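Local coordinates for peptidase family U32 (Geobacillus thermoleovorans, PDB 4HE6), which is of unknown function but forms the C-terminal beta domain of a putative U32-family peptidase, at residues 64-67 / 68-71. Residues are numbered along the deposited sequence; the frame is centred on the assembly and turned at random.
With ACT (acetate ion), chain C.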
loop_
_atom_site.group_PDB
_atom_site.type_symbol
_atom_site.label_atom_id
_atom_site.label_comp_id
_atom_site.label_asym_id
_atom_site.label_seq_id
_atom_site.Cartn_x
_atom_site.Cartn_y
_atom_site.Cartn_z
ATOM N N ALA A 64 -6.680 7.587 -1.158
ATOM C CA ALA A 64 -7.325 6.277 -1.163
ATOM C C ALA A 64 -8.256 6.263 0.039
ATOM O O ALA A 64 -7.871 5.911 1.156
ATOM C CB ALA A 64 -6.278 5.167 -1.091
ATOM N N ARG A 65 -9.471 6.788 -0.147
ATOM C CA ARG A 65 -10.403 7.062 0.941
ATOM C C ARG A 65 -11.592 6.124 0.959
ATOM O O ARG A 65 -12.492 6.274 1.798
ATOM C CB ARG A 65 -10.908 8.508 0.909
ATOM C CG ARG A 65 -11.732 8.824 -0.292
ATOM C CD ARG A 65 -12.460 10.139 -0.177
ATOM N NE ARG A 65 -11.566 11.237 0.077
ATOM C CZ ARG A 65 -10.825 11.892 -0.804
ATOM N NH1 ARG A 65 -10.902 11.546 -2.071
ATOM N NH2 ARG A 65 -10.008 12.879 -0.459
ATOM N N HIS A 66 -11.685 5.143 0.051
ATOM C CA HIS A 66 -12.827 4.264 -0.069
ATOM C C HIS A 66 -12.445 2.844 0.320
ATOM O O HIS A 66 -11.594 2.249 -0.346
ATOM C CB HIS A 66 -13.328 4.267 -1.488
ATOM C CG HIS A 66 -13.834 5.576 -1.947
ATOM N ND1 HIS A 66 -14.842 6.268 -1.311
ATOM C CD2 HIS A 66 -13.426 6.310 -2.979
ATOM C CE1 HIS A 66 -15.028 7.389 -1.994
ATOM N NE2 HIS A 66 -14.194 7.442 -2.998
ATOM N N PRO A 67 -13.004 2.342 1.411
ATOM C CA PRO A 67 -12.621 0.996 1.899
ATOM C C PRO A 67 -12.698 -0.055 0.780
ATOM O O PRO A 67 -13.668 -0.193 0.064
ATOM C CB PRO A 67 -13.612 0.739 3.024
ATOM C CG PRO A 67 -13.831 2.114 3.560
ATOM C CD PRO A 67 -13.957 2.987 2.331
ATOM N N LEU A 68 -11.616 -0.810 0.675
ATOM C CA LEU A 68 -11.452 -1.994 -0.169
ATOM C C LEU A 68 -11.319 -1.700 -1.660
ATOM O O LEU A 68 -11.273 -2.625 -2.457
ATOM C CB LEU A 68 -12.541 -3.040 0.147
ATOM C CG LEU A 68 -12.440 -3.616 1.544
ATOM C CD1 LEU A 68 -13.671 -4.426 1.951
ATOM C CD2 LEU A 68 -11.210 -4.491 1.685
ATOM N N GLN A 69 -11.234 -0.387 -2.009
ATOM C CA GLN A 69 -10.879 -0.083 -3.387
ATOM C C GLN A 69 -9.423 -0.482 -3.653
ATOM O O GLN A 69 -8.586 -0.451 -2.757
ATOM C CB GLN A 69 -11.213 1.379 -3.672
ATOM C CG GLN A 69 -12.810 1.528 -3.764
ATOM C CD GLN A 69 -13.317 2.781 -4.378
ATOM O OE1 GLN A 69 -12.497 3.725 -4.667
ATOM N NE2 GLN A 69 -14.615 2.992 -4.558
ATOM N N ILE A 70 -9.153 -0.852 -4.880
ATOM C CA ILE A 70 -7.821 -1.263 -5.328
ATOM C C ILE A 70 -7.094 -0.051 -5.906
ATOM O O ILE A 70 -7.645 0.670 -6.761
ATOM C CB ILE A 70 -7.907 -2.402 -6.339
ATOM C CG1 ILE A 70 -8.582 -3.643 -5.753
ATOM C CG2 ILE A 70 -6.509 -2.720 -6.836
ATOM C CD1 ILE A 70 -8.960 -4.698 -6.755
ATOM N N VAL A 71 -5.894 0.219 -5.432
ATOM C CA VAL A 71 -5.123 1.359 -5.902
ATOM C C VAL A 71 -3.691 0.856 -6.261
ATOM O O VAL A 71 -3.290 -0.255 -5.884
ATOM C CB VAL A 71 -5.084 2.512 -4.905
ATOM C CG1 VAL A 71 -6.505 2.953 -4.592
ATOM C CG2 VAL A 71 -4.324 2.145 -3.651
HETATM C C ACT C . -10.632 12.964 3.029
HETATM O O ACT C . -11.625 12.269 2.773
HETATM O OXT ACT C . -9.580 12.908 2.354
HETATM C CH3 ACT C . -10.678 13.898 4.206
#
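His66 and Gln69 run side by side across the turn, imidazole and carboxamide pointing the same way with their planes 49° apart. The amide oxygen OE1 of Gln69 meets the ring obliquely, 3.2 Å from CD2 of His66, while CD of Gln69 rests against CB of His66. CG of Arg65 lies over the centre of one face of the ring, 3.9 Å above its plane. That CG lies between backbone N and carbonyl carbon, and a bend at chi3 carries the guanidinium onward to an acetate ion, whose carboxylate carbon lies in the guanidinium plane, at its edge. NE of Arg65 donates to O of the acetate at 2.9 Å and NH2 to OXT at 2.8 Å; NE2 of His29 is hydrogen-bonded to the same ion.

Residues His66 to Gln69 form a type II beta turn, closed by Gln69 N donating to His66 O at 3.1 Å, with Leu68 taking the positive phi of its third position. The turn reverses the chain, bringing Ala64 CB, before it, and Val71 CG1, after it, to 4.1 Å, both buried, where strand 70-74 begins beside strand 21-26. The acetate, probably from the crystallisation liquor, gives no evidence of a natural ligand; its two bonds, 171° at NE and 156° at NH2, make a bidentate, charge-assisted pairing that probably fixes the rotation of the guanidinium, with Asp62 a second negative partner, salt-bridged to NH2.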